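Local coordinates for Sodium/sialic acid symporter SiaT (Proteus mirabilis, PDB 5NV9), which couples the inward sodium gradient to uptake of the sialic acid N-acetylneuraminic acid across the bacterial inner membrane, at residues A137-T140 with Y141-L145; L316-F319 with I320-M324. One frame throughout, in Å; residues are numbered along the deposited sequence.

Contact 1. Residues A137-T140 with Y141-L145; sequences AIIT and YLTVL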
ATOM      1  N   ALA A 137       7.637  -0.969  -8.392  1.00 26.29           N
ATOM      2  CA  ALA A 137       8.749  -0.221  -9.043  1.00 26.26           C
ATOM      3  C   ALA A 137       8.993   1.112  -8.333  1.00 24.17           C
ATOM      4  O   ALA A 137      10.122   1.445  -7.998  1.00 27.93           O
ATOM      5  CB  ALA A 137       8.494  -0.003 -10.518  1.00 25.45           C
ATOM      6  N   ILE A 138       7.918   1.776  -7.986  1.00 25.24           N
ATOM      7  CA  ILE A 138       7.966   3.036  -7.281  1.00 27.89           C
ATOM      8  C   ILE A 138       8.521   2.888  -5.880  1.00 28.30           C
ATOM      9  O   ILE A 138       9.335   3.722  -5.450  1.00 26.09           O
ATOM     10  CB  ILE A 138       6.605   3.752  -7.310  1.00 31.34           C
ATOM     11  CG1 ILE A 138       6.343   4.223  -8.755  1.00 36.21           C
ATOM     12  CG2 ILE A 138       6.622   4.987  -6.422  1.00 34.28           C
ATOM     13  CD1 ILE A 138       5.041   4.959  -9.011  1.00 39.25           C
ATOM     14  N   ILE A 139       8.083   1.839  -5.168  1.00 26.96           N
ATOM     15  CA  ILE A 139       8.468   1.627  -3.787  1.00 24.64           C
ATOM     16  C   ILE A 139       9.997   1.394  -3.784  1.00 25.45           C
ATOM     17  O   ILE A 139      10.699   1.860  -2.926  1.00 23.81           O
ATOM     18  CB  ILE A 139       7.742   0.455  -3.121  1.00 22.26           C
ATOM     19  CG1 ILE A 139       6.346   0.896  -2.669  1.00 25.62           C
ATOM     20  CG2 ILE A 139       8.506  -0.013  -1.895  1.00 22.95           C
ATOM     21  CD1 ILE A 139       5.445  -0.260  -2.271  1.00 23.37           C
ATOM     22  N   THR A 140      10.459   0.600  -4.736  1.00 25.47           N
ATOM     23  CA  THR A 140      11.860   0.238  -4.857  1.00 25.60           C
ATOM     24  C   THR A 140      12.744   1.449  -5.241  1.00 26.69           C
ATOM     25  O   THR A 140      13.796   1.690  -4.653  1.00 23.87           O
ATOM     26  CB  THR A 140      11.946  -0.928  -5.844  1.00 24.41           C
ATOM     27  OG1 THR A 140      11.152  -1.994  -5.332  1.00 23.65           O
ATOM     28  CG2 THR A 140      13.350  -1.363  -6.056  1.00 27.66           C
ATOM     29  N   TYR A 141      12.274   2.220  -6.205  1.00 28.78           N
ATOM     30  CA  TYR A 141      12.873   3.485  -6.616  1.00 29.71           C
ATOM     31  C   TYR A 141      13.057   4.475  -5.493  1.00 31.98           C
ATOM     32  O   TYR A 141      14.181   4.951  -5.330  1.00 32.04           O
ATOM     33  CB  TYR A 141      12.059   4.099  -7.773  1.00 34.07           C
ATOM     34  CG  TYR A 141      12.605   5.434  -8.261  1.00 39.55           C
ATOM     35  CD1 TYR A 141      13.852   5.515  -8.847  1.00 43.92           C
ATOM     36  CD2 TYR A 141      11.867   6.595  -8.138  1.00 46.39           C
ATOM     37  CE1 TYR A 141      14.365   6.729  -9.288  1.00 47.21           C
ATOM     38  CE2 TYR A 141      12.363   7.811  -8.583  1.00 51.85           C
ATOM     39  CZ  TYR A 141      13.617   7.865  -9.158  1.00 52.46           C
ATOM     40  OH  TYR A 141      14.127   9.060  -9.613  1.00 66.76           O
ATOM     41  N   LEU A 142      11.995   4.778  -4.714  1.00 29.12           N
ATOM     42  CA  LEU A 142      12.099   5.687  -3.586  1.00 32.43           C
ATOM     43  C   LEU A 142      13.094   5.207  -2.513  1.00 31.95           C
ATOM     44  O   LEU A 142      13.830   5.999  -1.984  1.00 29.06           O
ATOM     45  CB  LEU A 142      10.788   5.886  -2.854  1.00 32.44           C
ATOM     46  CG  LEU A 142       9.572   6.411  -3.555  1.00 41.74           C
ATOM     47  CD1 LEU A 142       8.542   6.701  -2.458  1.00 44.64           C
ATOM     48  CD2 LEU A 142       9.890   7.644  -4.377  1.00 45.01           C
ATOM     49  N   THR A 143      13.082   3.912  -2.204  1.00 27.24           N
ATOM     50  CA  THR A 143      13.960   3.348  -1.204  1.00 27.54           C
ATOM     51  C   THR A 143      15.410   3.565  -1.627  1.00 25.00           C
ATOM     52  O   THR A 143      16.251   3.958  -0.813  1.00 23.73           O
ATOM     53  CB  THR A 143      13.629   1.836  -1.011  1.00 27.55           C
ATOM     54  OG1 THR A 143      12.224   1.683  -0.807  1.00 26.59           O
ATOM     55  CG2 THR A 143      14.377   1.185   0.122  1.00 28.13           C
ATOM     56  N   VAL A 144      15.698   3.271  -2.889  1.00 26.06           N
ATOM     57  CA  VAL A 144      17.002   3.528  -3.471  1.00 29.60           C
ATOM     58  C   VAL A 144      17.364   5.037  -3.429  1.00 32.85           C
ATOM     59  O   VAL A 144      18.472   5.401  -3.041  1.00 29.12           O
ATOM     60  CB  VAL A 144      17.114   2.995  -4.929  1.00 28.30           C
ATOM     61  CG1 VAL A 144      18.408   3.487  -5.580  1.00 29.83           C
ATOM     62  CG2 VAL A 144      17.072   1.476  -4.959  1.00 26.74           C
ATOM     63  N   LEU A 145      16.432   5.899  -3.806  1.00 34.57           N
ATOM     64  CA  LEU A 145      16.678   7.337  -3.751  1.00 39.30           C
ATOM     65  C   LEU A 145      17.037   7.735  -2.349  1.00 39.79           C
ATOM     66  O   LEU A 145      17.943   8.519  -2.154  1.00 41.18           O
ATOM     67  CB  LEU A 145      15.481   8.166  -4.192  1.00 41.09           C
ATOM     68  CG  LEU A 145      15.420   8.560  -5.660  1.00 43.56           C
ATOM     69  CD1 LEU A 145      14.068   9.172  -5.978  1.00 44.91           C
ATOM     70  CD2 LEU A 145      16.537   9.539  -5.964  1.00 45.35           C
TER

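Contact 2. Residues L316-F319 with I320-M324; sequences LPLF and IVTEM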
ATOM      1  N   LEU A 316      15.169  13.152   6.582  1.00 27.20           N
ATOM      2  CA  LEU A 316      15.097  12.001   7.452  1.00 25.47           C
ATOM      3  C   LEU A 316      16.301  11.052   7.324  1.00 26.27           C
ATOM      4  O   LEU A 316      16.958  10.757   8.332  1.00 25.47           O
ATOM      5  CB  LEU A 316      13.768  11.265   7.347  1.00 26.40           C
ATOM      6  CG  LEU A 316      13.678   9.925   8.099  1.00 28.10           C
ATOM      7  CD1 LEU A 316      14.062  10.026   9.598  1.00 30.19           C
ATOM      8  CD2 LEU A 316      12.287   9.329   7.924  1.00 27.97           C
ATOM      9  N   PRO A 317      16.592  10.543   6.112  1.00 27.78           N
ATOM     10  CA  PRO A 317      17.764   9.664   6.011  1.00 27.72           C
ATOM     11  C   PRO A 317      19.080  10.312   6.409  1.00 28.94           C
ATOM     12  O   PRO A 317      19.979   9.621   6.903  1.00 30.09           O
ATOM     13  CB  PRO A 317      17.831   9.295   4.528  1.00 30.78           C
ATOM     14  CG  PRO A 317      16.635   9.903   3.857  1.00 29.91           C
ATOM     15  CD  PRO A 317      15.749  10.502   4.905  1.00 29.72           C
ATOM     16  N   LEU A 318      19.213  11.605   6.122  1.00 28.53           N
ATOM     17  CA  LEU A 318      20.354  12.377   6.563  1.00 28.94           C
ATOM     18  C   LEU A 318      20.517  12.330   8.045  1.00 26.43           C
ATOM     19  O   LEU A 318      21.625  12.027   8.521  1.00 25.54           O
ATOM     20  CB  LEU A 318      20.222  13.842   6.140  1.00 36.31           C
ATOM     21  CG  LEU A 318      21.476  14.635   6.562  1.00 38.08           C
ATOM     22  CD1 LEU A 318      22.648  14.193   5.700  1.00 36.95           C
ATOM     23  CD2 LEU A 318      21.256  16.134   6.481  1.00 39.68           C
ATOM     24  N   PHE A 319      19.448  12.645   8.785  1.00 24.36           N
ATOM     25  CA  PHE A 319      19.469  12.504  10.243  1.00 24.06           C
ATOM     26  C   PHE A 319      19.828  11.100  10.738  1.00 24.30           C
ATOM     27  O   PHE A 319      20.637  10.951  11.655  1.00 23.56           O
ATOM     28  CB  PHE A 319      18.153  12.921  10.871  1.00 24.46           C
ATOM     29  CG  PHE A 319      18.152  12.883  12.372  1.00 25.93           C
ATOM     30  CD1 PHE A 319      17.863  11.714  13.061  1.00 29.38           C
ATOM     31  CD2 PHE A 319      18.439  14.014  13.114  1.00 28.81           C
ATOM     32  CE1 PHE A 319      17.874  11.684  14.452  1.00 28.42           C
ATOM     33  CE2 PHE A 319      18.443  13.990  14.518  1.00 27.10           C
ATOM     34  CZ  PHE A 319      18.153  12.836  15.177  1.00 26.77           C
ATOM     35  N   ILE A 320      19.266  10.079  10.126  1.00 22.67           N
ATOM     36  CA  ILE A 320      19.560   8.729  10.555  1.00 28.22           C
ATOM     37  C   ILE A 320      21.033   8.390  10.449  1.00 31.07           C
ATOM     38  O   ILE A 320      21.619   7.856  11.375  1.00 30.35           O
ATOM     39  CB  ILE A 320      18.780   7.680   9.763  1.00 27.29           C
ATOM     40  CG1 ILE A 320      17.274   7.822  10.077  1.00 28.60           C
ATOM     41  CG2 ILE A 320      19.315   6.275  10.072  1.00 25.91           C
ATOM     42  CD1 ILE A 320      16.388   7.315   8.942  1.00 31.01           C
ATOM     43  N   VAL A 321      21.617   8.702   9.311  1.00 31.54           N
ATOM     44  CA  VAL A 321      22.955   8.261   9.050  1.00 35.39           C
ATOM     45  C   VAL A 321      23.985   9.158   9.732  1.00 37.27           C
ATOM     46  O   VAL A 321      25.102   8.677  10.047  1.00 35.17           O
ATOM     47  CB  VAL A 321      23.178   8.166   7.549  1.00 38.08           C
ATOM     48  CG1 VAL A 321      24.622   7.942   7.217  1.00 41.07           C
ATOM     49  CG2 VAL A 321      22.343   6.998   7.013  1.00 40.65           C
ATOM     50  N   THR A 322      23.632  10.416   9.987  1.00 31.95           N
ATOM     51  CA  THR A 322      24.587  11.343  10.570  1.00 31.18           C
ATOM     52  C   THR A 322      24.410  11.442  12.055  1.00 32.27           C
ATOM     53  O   THR A 322      25.363  11.766  12.724  1.00 33.87           O
ATOM     54  CB  THR A 322      24.526  12.777   9.957  1.00 33.19           C
ATOM     55  OG1 THR A 322      23.215  13.360  10.122  1.00 32.09           O
ATOM     56  CG2 THR A 322      24.876  12.750   8.502  1.00 31.41           C
ATOM     57  N   GLU A 323      23.216  11.198  12.598  1.00 30.54           N
ATOM     58  CA  GLU A 323      23.001  11.443  14.047  1.00 30.21           C
ATOM     59  C   GLU A 323      22.646  10.256  14.924  1.00 31.71           C
ATOM     60  O   GLU A 323      22.489  10.430  16.139  1.00 33.98           O
ATOM     61  CB  GLU A 323      21.869  12.446  14.294  1.00 29.20           C
ATOM     62  CG  GLU A 323      22.001  13.795  13.595  1.00 31.63           C
ATOM     63  CD  GLU A 323      23.157  14.646  14.028  1.00 33.00           C
ATOM     64  OE1 GLU A 323      23.718  14.422  15.124  1.00 33.03           O
ATOM     65  OE2 GLU A 323      23.470  15.589  13.266  1.00 37.26           O
HETATM   66  N   MSE A 324      22.382   9.100  14.346  1.00 28.19           N
HETATM   67  CA  MSE A 324      21.985   7.965  15.166  1.00 28.43           C
HETATM   68  C   MSE A 324      23.189   7.103  15.372  1.00 27.80           C
HETATM   69  O   MSE A 324      24.089   6.995  14.485  1.00 31.66           O
HETATM   70  CB  MSE A 324      20.754   7.176  14.614  1.00 30.98           C
HETATM   71  CG  MSE A 324      19.518   7.921  15.067  1.00 32.40           C
HETATM   72 SE   MSE A 324      18.025   7.345  13.969  1.00 43.74          SE
HETATM   73  CE  MSE A 324      17.090   6.561  15.517  1.00 46.93           C
TER

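Contact 1. Residues A137-T140 with Y141-L145
Tyr141 N donates to Ala137 O at 2.9 Å, and the same i to i+4 bonding continues from Ile138 to Leu142, Ile139 to Thr143 and Thr140 to Val144. Residues 137-140 and 141-145 are thus two successive turns of one regular alpha-helix, 118-151. The bond to Leu142 is almost straight, 174° at the hydrogen, whereas that to Thr143 is longer, 3.2 Å from Thr143 N to Ile139 O. This carbonyl is shared: Thr143 OG1 also donates to Ile139 O, at 2.6 Å, and the two donors arrive from opposite faces of the carbonyl plane. The hydroxyl can fold back because chi1 of -50° sets OG1 beside its own backbone N. A threonine suits a buried transmembrane position because the helix itself satisfies its hydroxyl. With Ser61 OG, three hydrogen bonds meet at Ile139 O, and Thr143 OG1 also bonds Ser61 OG. Thr140 gives its hydroxyl to Val136 O. The one apolar pair is modest, Ile138 CG2 lying 4.4 Å from Leu142 CG. Separately, the Val144 methyl CG2 packs 3.3 Å from Thr140 O. Tyr141 carries its ring away from the first turn, with Leu145 CG over one face, offset toward the rim, and its hydroxyl bonded to Asp399 O. Ile139 lies close to Ser343 of a sodium site and Ser60 of the substrate site; its side chain comes within about 5 Å of the bound sialic acid (nearest atoms). Helix 328-361 packs on Ile139, Thr140 and Thr143, branched Ile139 meeting small Ala340; helix 370-398 on Ala137, Thr140 and Tyr141, small Ala137 fitting against Ala391; helix 155-203 on Thr140, Thr143 and Val144; and the start of helix 61-73 on aliphatic Leu142.

Contact 2. Residues L316-F319 with I320-M324
Phe319 and Glu323 form the tight part of this last helical turn. Glu323 CB sits over the centre of the Phe319 ring, 3.8 Å from the centroid and 11° off its normal, a CH-pi contact, and Glu323 CG lies 3.6 Å from Phe319 CD2. The ring lies there because Phe319 CG is anti to the backbone N (chi1 -176°); Glu323, bent at chi2, offers methylenes to the ring while its carboxylate leads away. Met324, a selenomethionine and the first residue to leave helical phi/psi, brings its CG to 4.2 Å from Phe319 CE1. Leu316 CD1 meets Ile320 CD1 at 3.6 Å, two branched aliphatic ends on the side facing helices 267-301 and 328-361, which touch Leu316 and Ile320 respectively. The more open side is looser: Leu318 CD1 only grazes Thr322 CG2 at 3.9 Å, and exposed Thr322 turns its hydroxyl back to Leu318 O, 2.6 Å from OG1, from above the carbonyl plane. Thr322 N reaches that oxygen from the opposite face. Helix 315-323 is periplasmic: Tyr298 of helix 267-301 packs edge-to-face with Phe319, helix 155-203 meets Phe319 and Met324, and Phe150 of helix 118-151 touches Pro317, Leu318 and Val321.

In the fold
Both contacts join successive turns of a helix, but contact 1 lies deep in the LeuT-fold bundle, beside the substrate and one of the two sodium sites, and contact 2 on a short periplasmic helix nearer the surface. Their centres lie about 19 Å apart and the two contacts do not touch. Helices 155-203 and 328-361 pack against both, and helix 118-151, which carries contact 1, reaches contact 2 through its periplasmic end. Each uses a threonine hydroxyl folded onto the preceding turn, in contact 1 within a buried polar cluster and in contact 2 on an exposed residue. Aromatic and aliphatic packing between turns matters more in contact 2, where the helix ends.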